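Local structure of VirX1 (Cyanophage Syn10, 6QGM) at residues Pro285-Ile290 / Glu525-Ala530; Asp64-Pro69 / Gly173-Glu178. The protein iodinates diverse substrates and belongs to the tryptophan halogenase family, probably working as a flavin-dependent halogenase. All coordinates share one frame; numbering follows the deposited sequence.

Contact 1 (Pro285-Ile290 / Glu525-Ala530)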
ATOM      1  N   PRO B 285      30.174  22.236 -16.417  1.00 60.06           N
ATOM      2  CA  PRO B 285      31.526  22.771 -16.300  1.00 61.15           C
ATOM      3  C   PRO B 285      32.523  21.665 -15.941  1.00 62.11           C
ATOM      4  O   PRO B 285      32.299  20.959 -14.977  1.00 63.04           O
ATOM      5  CB  PRO B 285      31.465  23.792 -15.153  1.00 61.86           C
ATOM      6  CG  PRO B 285      29.974  23.992 -14.897  1.00 61.77           C
ATOM      7  CD  PRO B 285      29.300  22.699 -15.327  1.00 61.17           C
ATOM      8  N   LEU B 286      33.574  21.527 -16.748  1.00 61.83           N
ATOM      9  CA  LEU B 286      34.752  20.680 -16.437  1.00 61.01           C
ATOM     10  C   LEU B 286      35.967  21.581 -16.245  1.00 60.97           C
ATOM     11  O   LEU B 286      35.831  22.809 -16.341  1.00 60.81           O
ATOM     12  CB  LEU B 286      34.966  19.684 -17.578  1.00 61.47           C
ATOM     13  CG  LEU B 286      33.834  18.686 -17.796  1.00 58.86           C
ATOM     14  CD1 LEU B 286      34.176  17.754 -18.936  1.00 59.03           C
ATOM     15  CD2 LEU B 286      33.543  17.904 -16.532  1.00 58.40           C
ATOM     16  N   TRP B 287      37.110  20.987 -15.930  1.00 61.48           N
ATOM     17  CA  TRP B 287      38.336  21.738 -15.562  1.00 62.87           C
ATOM     18  C   TRP B 287      38.763  22.591 -16.761  1.00 64.39           C
ATOM     19  O   TRP B 287      39.082  23.755 -16.534  1.00 63.36           O
ATOM     20  CB  TRP B 287      39.423  20.764 -15.091  1.00 63.68           C
ATOM     21  CG  TRP B 287      40.634  21.395 -14.491  1.00 63.53           C
ATOM     22  CD1 TRP B 287      41.923  21.225 -14.886  1.00 64.21           C
ATOM     23  CD2 TRP B 287      40.679  22.301 -13.375  1.00 63.40           C
ATOM     24  NE1 TRP B 287      42.770  21.959 -14.098  1.00 64.76           N
ATOM     25  CE2 TRP B 287      42.034  22.629 -13.155  1.00 63.93           C
ATOM     26  CE3 TRP B 287      39.713  22.871 -12.540  1.00 62.98           C
ATOM     27  CZ2 TRP B 287      42.439  23.501 -12.146  1.00 64.91           C
ATOM     28  CZ3 TRP B 287      40.119  23.737 -11.546  1.00 63.13           C
ATOM     29  CH2 TRP B 287      41.466  24.031 -11.340  1.00 63.18           C
ATOM     30  N   ASN B 288      38.669  22.052 -17.985  1.00 65.56           N
ATOM     31  CA  ASN B 288      39.288  22.616 -19.217  1.00 66.34           C
ATOM     32  C   ASN B 288      38.247  23.172 -20.196  1.00 66.69           C
ATOM     33  O   ASN B 288      38.667  23.815 -21.184  1.00 67.40           O
ATOM     34  CB  ASN B 288      40.169  21.584 -19.929  1.00 67.27           C
ATOM     35  CG  ASN B 288      39.472  20.291 -20.293  1.00 67.59           C
ATOM     36  OD1 ASN B 288      38.360  20.013 -19.852  1.00 68.44           O
ATOM     37  ND2 ASN B 288      40.141  19.473 -21.083  1.00 70.67           N
ATOM     38  N   ARG B 289      36.949  22.967 -19.957  1.00 66.13           N
ATOM     39  CA  ARG B 289      35.886  23.323 -20.947  1.00 66.82           C
ATOM     40  C   ARG B 289      34.495  23.229 -20.314  1.00 65.17           C
ATOM     41  O   ARG B 289      34.403  22.675 -19.187  1.00 63.78           O
ATOM     42  CB  ARG B 289      35.945  22.357 -22.128  1.00 69.54           C
ATOM     43  CG  ARG B 289      35.502  20.939 -21.787  1.00 70.64           C
ATOM     44  CD  ARG B 289      36.276  19.915 -22.580  1.00 75.04           C
ATOM     45  NE  ARG B 289      35.663  18.593 -22.564  1.00 75.46           N
ATOM     46  CZ  ARG B 289      36.073  17.557 -21.837  1.00 77.90           C
ATOM     47  NH1 ARG B 289      37.102  17.664 -20.996  1.00 78.47           N
ATOM     48  NH2 ARG B 289      35.434  16.406 -21.955  1.00 77.67           N
ATOM     49  N   ILE B 290      33.473  23.729 -21.025  1.00 61.92           N
ATOM     50  CA  ILE B 290      32.032  23.489 -20.723  1.00 59.33           C
ATOM     51  C   ILE B 290      31.508  22.446 -21.714  1.00 59.11           C
ATOM     52  O   ILE B 290      31.689  22.663 -22.924  1.00 62.63           O
ATOM     53  CB  ILE B 290      31.223  24.795 -20.815  1.00 57.62           C
ATOM     54  CG1 ILE B 290      31.792  25.896 -19.919  1.00 56.56           C
ATOM     55  CG2 ILE B 290      29.744  24.549 -20.531  1.00 56.51           C
ATOM     56  CD1 ILE B 290      31.266  27.273 -20.259  1.00 57.08           C
ATOM     57  N   GLU B 525      42.871  22.516  -3.300  1.00 64.14           N
ATOM     58  CA  GLU B 525      42.587  21.233  -2.592  1.00 65.41           C
ATOM     59  C   GLU B 525      42.825  20.010  -3.491  1.00 64.21           C
ATOM     60  O   GLU B 525      43.200  18.966  -2.945  1.00 63.54           O
ATOM     61  CB  GLU B 525      41.140  21.188  -2.095  1.00 68.32           C
ATOM     62  CG  GLU B 525      40.706  22.393  -1.302  1.00 69.64           C
ATOM     63  CD  GLU B 525      41.468  22.655  -0.020  1.00 72.62           C
ATOM     64  OE1 GLU B 525      41.650  21.717   0.754  1.00 75.61           O
ATOM     65  OE2 GLU B 525      41.898  23.807   0.183  1.00 77.23           O
ATOM     66  N   ILE B 526      42.541  20.094  -4.796  1.00 63.80           N
ATOM     67  CA  ILE B 526      42.450  18.889  -5.679  1.00 63.82           C
ATOM     68  C   ILE B 526      43.551  18.920  -6.732  1.00 63.87           C
ATOM     69  O   ILE B 526      44.325  17.948  -6.781  1.00 63.58           O
ATOM     70  CB  ILE B 526      41.053  18.769  -6.333  1.00 63.56           C
ATOM     71  CG1 ILE B 526      39.949  18.413  -5.330  1.00 63.41           C
ATOM     72  CG2 ILE B 526      41.083  17.818  -7.517  1.00 64.55           C
ATOM     73  CD1 ILE B 526      40.242  17.290  -4.363  1.00 65.07           C
ATOM     74  N   TYR B 527      43.601  19.978  -7.547  1.00 63.92           N
ATOM     75  CA  TYR B 527      44.502  20.082  -8.722  1.00 64.67           C
ATOM     76  C   TYR B 527      45.902  20.483  -8.234  1.00 66.03           C
ATOM     77  O   TYR B 527      46.849  19.720  -8.513  1.00 68.26           O
ATOM     78  CB  TYR B 527      43.858  20.982  -9.795  1.00 64.14           C
ATOM     79  CG  TYR B 527      42.757  20.301 -10.575  1.00 63.51           C
ATOM     80  CD1 TYR B 527      43.030  19.610 -11.745  1.00 63.01           C
ATOM     81  CD2 TYR B 527      41.436  20.351 -10.153  1.00 62.58           C
ATOM     82  CE1 TYR B 527      42.032  18.967 -12.456  1.00 63.14           C
ATOM     83  CE2 TYR B 527      40.426  19.718 -10.858  1.00 61.91           C
ATOM     84  CZ  TYR B 527      40.725  19.021 -12.013  1.00 62.95           C
ATOM     85  OH  TYR B 527      39.742  18.386 -12.709  1.00 63.77           O
ATOM     86  N   GLY B 528      46.020  21.553  -7.441  1.00 65.80           N
ATOM     87  CA  GLY B 528      47.319  22.123  -7.032  1.00 67.04           C
ATOM     88  C   GLY B 528      47.877  23.051  -8.099  1.00 66.56           C
ATOM     89  O   GLY B 528      49.085  23.313  -8.053  1.00 67.35           O
ATOM     90  N   SER B 529      47.036  23.474  -9.058  1.00 66.35           N
ATOM     91  CA  SER B 529      47.464  24.114 -10.334  1.00 68.17           C
ATOM     92  C   SER B 529      46.269  24.548 -11.201  1.00 67.81           C
ATOM     93  O   SER B 529      45.143  24.610 -10.667  1.00 64.99           O
ATOM     94  CB  SER B 529      48.341  23.144 -11.102  1.00 68.65           C
ATOM     95  OG  SER B 529      48.522  23.586 -12.441  1.00 68.67           O
ATOM     96  N   ALA B 530      46.547  24.813 -12.495  1.00 68.81           N
ATOM     97  CA  ALA B 530      45.670  24.580 -13.678  1.00 66.16           C
ATOM     98  C   ALA B 530      46.401  23.686 -14.700  1.00 65.72           C
ATOM     99  O   ALA B 530      45.843  22.769 -15.357  1.00 63.96           O
ATOM    100  CB  ALA B 530      45.281  25.891 -14.285  1.00 65.73           C
TER

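Contact 2 (Asp64-Pro69 / Gly173-Glu178)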
ATOM      1  N   ASP B  64      39.012  11.950  -3.890  1.00 65.12           N
ATOM      2  CA  ASP B  64      38.813  13.094  -4.822  1.00 67.42           C
ATOM      3  C   ASP B  64      40.160  13.571  -5.400  1.00 69.95           C
ATOM      4  O   ASP B  64      40.247  13.808  -6.617  1.00 70.39           O
ATOM      5  CB  ASP B  64      38.076  14.228  -4.115  1.00 67.14           C
ATOM      6  CG  ASP B  64      36.596  13.968  -3.855  1.00 69.37           C
ATOM      7  OD1 ASP B  64      36.080  12.893  -4.256  1.00 68.13           O
ATOM      8  OD2 ASP B  64      35.960  14.859  -3.245  1.00 72.84           O
ATOM      9  N   GLU B  65      41.177  13.695  -4.548  1.00 73.25           N
ATOM     10  CA  GLU B  65      42.533  14.209  -4.881  1.00 75.77           C
ATOM     11  C   GLU B  65      43.100  13.423  -6.062  1.00 71.13           C
ATOM     12  O   GLU B  65      43.783  14.031  -6.892  1.00 71.26           O
ATOM     13  CB  GLU B  65      43.490  14.061  -3.691  1.00 84.25           C
ATOM     14  CG  GLU B  65      43.088  14.815  -2.427  1.00 90.02           C
ATOM     15  CD  GLU B  65      43.723  14.337  -1.117  1.00 98.83           C
ATOM     16  OE1 GLU B  65      44.417  13.275  -1.091  1.00101.82           O
ATOM     17  OE2 GLU B  65      43.537  15.043  -0.109  1.00104.14           O
ATOM     18  N   ASP B  66      42.834  12.117  -6.121  1.00 66.99           N
ATOM     19  CA  ASP B  66      43.525  11.158  -7.023  1.00 67.34           C
ATOM     20  C   ASP B  66      42.867  11.106  -8.406  1.00 64.79           C
ATOM     21  O   ASP B  66      43.604  11.206  -9.415  1.00 66.55           O
ATOM     22  CB  ASP B  66      43.544   9.757  -6.412  1.00 68.37           C
ATOM     23  CG  ASP B  66      44.327   9.664  -5.107  1.00 70.56           C
ATOM     24  OD1 ASP B  66      45.098  10.585  -4.794  1.00 69.59           O
ATOM     25  OD2 ASP B  66      44.154   8.664  -4.405  1.00 73.68           O
ATOM     26  N   TRP B  67      41.545  10.928  -8.458  1.00 66.66           N
ATOM     27  CA  TRP B  67      40.803  10.613  -9.707  1.00 65.47           C
ATOM     28  C   TRP B  67      40.293  11.891 -10.392  1.00 62.86           C
ATOM     29  O   TRP B  67      40.215  11.891 -11.631  1.00 63.37           O
ATOM     30  CB  TRP B  67      39.682   9.597  -9.439  1.00 65.45           C
ATOM     31  CG  TRP B  67      38.501  10.132  -8.684  1.00 64.04           C
ATOM     32  CD1 TRP B  67      38.263  10.042  -7.341  1.00 63.64           C
ATOM     33  CD2 TRP B  67      37.366  10.814  -9.244  1.00 62.05           C
ATOM     34  NE1 TRP B  67      37.070  10.635  -7.031  1.00 62.99           N
ATOM     35  CE2 TRP B  67      36.506  11.132  -8.175  1.00 61.67           C
ATOM     36  CE3 TRP B  67      37.011  11.222 -10.534  1.00 61.25           C
ATOM     37  CZ2 TRP B  67      35.293  11.791  -8.373  1.00 59.88           C
ATOM     38  CZ3 TRP B  67      35.827  11.898 -10.722  1.00 59.91           C
ATOM     39  CH2 TRP B  67      34.982  12.177  -9.657  1.00 58.61           C
ATOM     40  N   MET B  68      39.979  12.953  -9.648  1.00 60.42           N
ATOM     41  CA  MET B  68      39.316  14.152 -10.232  1.00 57.57           C
ATOM     42  C   MET B  68      40.211  14.781 -11.300  1.00 56.11           C
ATOM     43  O   MET B  68      39.767  15.022 -12.415  1.00 55.70           O
ATOM     44  CB  MET B  68      38.930  15.172  -9.163  1.00 57.95           C
ATOM     45  CG  MET B  68      37.741  14.741  -8.352  1.00 58.18           C
ATOM     46  SD  MET B  68      37.073  15.935  -7.180  1.00 59.82           S
ATOM     47  CE  MET B  68      36.429  17.168  -8.315  1.00 58.74           C
ATOM     48  N   PRO B  69      41.506  15.051 -11.037  1.00 57.45           N
ATOM     49  CA  PRO B  69      42.364  15.672 -12.042  1.00 57.75           C
ATOM     50  C   PRO B  69      42.577  14.805 -13.285  1.00 57.48           C
ATOM     51  O   PRO B  69      42.752  15.347 -14.339  1.00 58.33           O
ATOM     52  CB  PRO B  69      43.689  15.903 -11.307  1.00 59.12           C
ATOM     53  CG  PRO B  69      43.302  15.863  -9.848  1.00 59.53           C
ATOM     54  CD  PRO B  69      42.228  14.805  -9.780  1.00 58.83           C
ATOM     55  N   GLY B 173      36.669   6.386 -17.090  1.00 60.50           N
ATOM     56  CA  GLY B 173      36.855   4.977 -17.464  1.00 61.16           C
ATOM     57  C   GLY B 173      38.330   4.641 -17.596  1.00 61.13           C
ATOM     58  O   GLY B 173      38.753   3.614 -17.045  1.00 60.19           O
ATOM     59  N   GLN B 174      39.083   5.477 -18.308  1.00 61.66           N
ATOM     60  CA  GLN B 174      40.539   5.302 -18.535  1.00 62.82           C
ATOM     61  C   GLN B 174      41.258   5.253 -17.185  1.00 61.14           C
ATOM     62  O   GLN B 174      42.237   4.505 -17.081  1.00 61.50           O
ATOM     63  CB  GLN B 174      41.086   6.408 -19.448  1.00 64.29           C
ATOM     64  CG  GLN B 174      40.659   6.246 -20.896  1.00 64.56           C
ATOM     65  CD  GLN B 174      41.041   4.888 -21.430  1.00 66.29           C
ATOM     66  OE1 GLN B 174      40.222   3.975 -21.489  1.00 69.37           O
ATOM     67  NE2 GLN B 174      42.301   4.726 -21.787  1.00 65.74           N
ATOM     68  N   TYR B 175      40.787   5.998 -16.187  1.00 60.22           N
ATOM     69  CA  TYR B 175      41.404   6.018 -14.840  1.00 60.38           C
ATOM     70  C   TYR B 175      41.165   4.659 -14.173  1.00 61.26           C
ATOM     71  O   TYR B 175      42.156   4.010 -13.746  1.00 65.84           O
ATOM     72  CB  TYR B 175      40.871   7.182 -14.013  1.00 58.50           C
ATOM     73  CG  TYR B 175      41.560   7.345 -12.682  1.00 58.88           C
ATOM     74  CD1 TYR B 175      42.764   8.015 -12.565  1.00 59.64           C
ATOM     75  CD2 TYR B 175      41.005   6.803 -11.532  1.00 58.69           C
ATOM     76  CE1 TYR B 175      43.400   8.140 -11.343  1.00 61.08           C
ATOM     77  CE2 TYR B 175      41.618   6.933 -10.300  1.00 59.75           C
ATOM     78  CZ  TYR B 175      42.813   7.612 -10.205  1.00 61.36           C
ATOM     79  OH  TYR B 175      43.414   7.745  -8.988  1.00 64.49           O
ATOM     80  N   LEU B 176      39.897   4.237 -14.106  1.00 58.65           N
ATOM     81  CA  LEU B 176      39.487   2.955 -13.483  1.00 58.32           C
ATOM     82  C   LEU B 176      40.262   1.809 -14.142  1.00 59.00           C
ATOM     83  O   LEU B 176      40.672   0.890 -13.433  1.00 59.61           O
ATOM     84  CB  LEU B 176      37.974   2.796 -13.656  1.00 58.30           C
ATOM     85  CG  LEU B 176      37.114   3.775 -12.853  1.00 57.03           C
ATOM     86  CD1 LEU B 176      35.646   3.420 -12.963  1.00 55.95           C
ATOM     87  CD2 LEU B 176      37.541   3.784 -11.393  1.00 57.60           C
ATOM     88  N   LYS B 177      40.469   1.888 -15.453  1.00 60.39           N
ATOM     89  CA  LYS B 177      41.225   0.907 -16.275  1.00 63.37           C
ATOM     90  C   LYS B 177      42.659   0.766 -15.739  1.00 63.51           C
ATOM     91  O   LYS B 177      43.041  -0.359 -15.360  1.00 62.26           O
ATOM     92  CB  LYS B 177      41.230   1.355 -17.739  1.00 65.84           C
ATOM     93  CG  LYS B 177      41.953   0.422 -18.703  1.00 67.65           C
ATOM     94  CD  LYS B 177      41.902   0.912 -20.132  1.00 69.60           C
ATOM     95  CE  LYS B 177      43.196   1.543 -20.585  1.00 70.39           C
ATOM     96  NZ  LYS B 177      43.330   1.424 -22.048  1.00 70.88           N
ATOM     97  N   GLU B 178      43.408   1.870 -15.708  1.00 63.15           N
ATOM     98  CA  GLU B 178      44.865   1.876 -15.425  1.00 67.16           C
ATOM     99  C   GLU B 178      45.127   1.607 -13.937  1.00 66.70           C
ATOM    100  O   GLU B 178      46.105   0.888 -13.643  1.00 62.66           O
ATOM    101  CB  GLU B 178      45.556   3.151 -15.898  1.00 71.97           C
ATOM    102  CG  GLU B 178      44.829   4.482 -15.802  1.00 75.57           C
ATOM    103  CD  GLU B 178      45.465   5.555 -16.679  1.00 80.16           C
ATOM    104  OE1 GLU B 178      46.680   5.816 -16.481  1.00 84.87           O
ATOM    105  OE2 GLU B 178      44.736   6.126 -17.571  1.00 80.45           O
TER

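Contact 1 (Pro285-Ile290 / Glu525-Ala530)
Trp287 lays the pyrrole part of its indole flat over the phenol ring of Tyr527, a face-to-face stack that pins the last helix of the chain to the beta-hairpin loop between strands 279-285 and 290-296. The five-membered ring and the phenol have centroids 3.5 Å apart and planes only 7° from parallel. The two side chains run antiparallel, the phenol end reaching back over the root of the tryptophan, with Tyr527 OH 3.4 Å from Trp287 CB. Having CG anti to the backbone nitrogen (chi1 -171°) sends the indole out from the loop toward the helix end. Trp287 also makes a cation-pi contact with Arg263, while Tyr527 OH is hydrogen-bonded to Ala73 O.

The helix ends at Tyr527; Gly528, with positive phi, leaves the helical path, and the C-terminal tail then runs along the indole edge. Ser529 O lies in the ring plane, 3.3 Å from Trp287 CZ2. On the loop itself, Leu286 N hydrogen-bonds to Arg289 O, and Arg289 NH1 donates to a lone pair of Asn288 OD1. The tail is tied to the indole by a weak hydrogen bond from Trp287 NE1 to Ala530 O, 3.4 Å long.

Contact 2 (Asp64-Pro69 / Gly173-Glu178)
Tyr175 reaches out from helix 169-181 and sets one face of its phenol against the backbone of the short helix 64-67, a CH-pi contact between two helices of the halogenase fold. Trp67 CA lies 3.8 Å from the centroid of the Tyr175 ring, 19° off the ring normal, and Trp67 CB continues over the same ring to come within 3.4 Å of Tyr175 CE2. With CG anti to the backbone nitrogen (chi1 -174°), the tyrosine carries its ring away from its own helix toward Asp66 and Trp67.

Trp67 thus offers the phenol its CA and CB, while its indole turns away. Its chi1 of 72° tucks CG in between the backbone nitrogen and the carbonyl group, which swings the indole into the interior rather than onto Tyr175. There Met68 CG lies over the centre of one indole face, 3.7 Å above its plane; Tyr165 and Phe172 meet the ring edge-to-face, and Phe53 and Leu57 of helix 52-59 also touch it. The neighbouring Asp64 carboxylate is hydrogen-bonded to the hydroxyls of Tyr75 and Tyr165.

On the other helix, Leu176 packs on Met18 and Ala21 of helix 14-26, whose start carries the end of a glycine pattern consistent with a Rossmann-type dinucleotide-binding motif. At the more exposed end of the contact, the Asp66 carboxylate turns off from the phenol and its methylene group meets the hydroxyl instead, with Asp66 CB 3.3 Å from Tyr175 OH.

Both segments of contact 2 precede those of contact 1 in the sequence, yet the contact centres are only about 14 Å apart, in the same part of the chain. Residues 64-69 join them: they face helix 169-181 in contact 2 and pack against helix 518-527, which supplies contact 1. Tyr527 CE1 comes 3.3 Å from Pro69 CA, and Ile526 CD1 approaches Asp64 CB at 3.8 Å. Contact 1 continues this packing to the seven-stranded mixed sheet through its 279-285/290-296 hairpin, whereas helix 169-181 packs on helix 14-26, in what is probably the Rossmann-like part of the fold. The C-terminal helix 518-527 thus packs on both the 64-69 segment and the hairpin loop of the sheet.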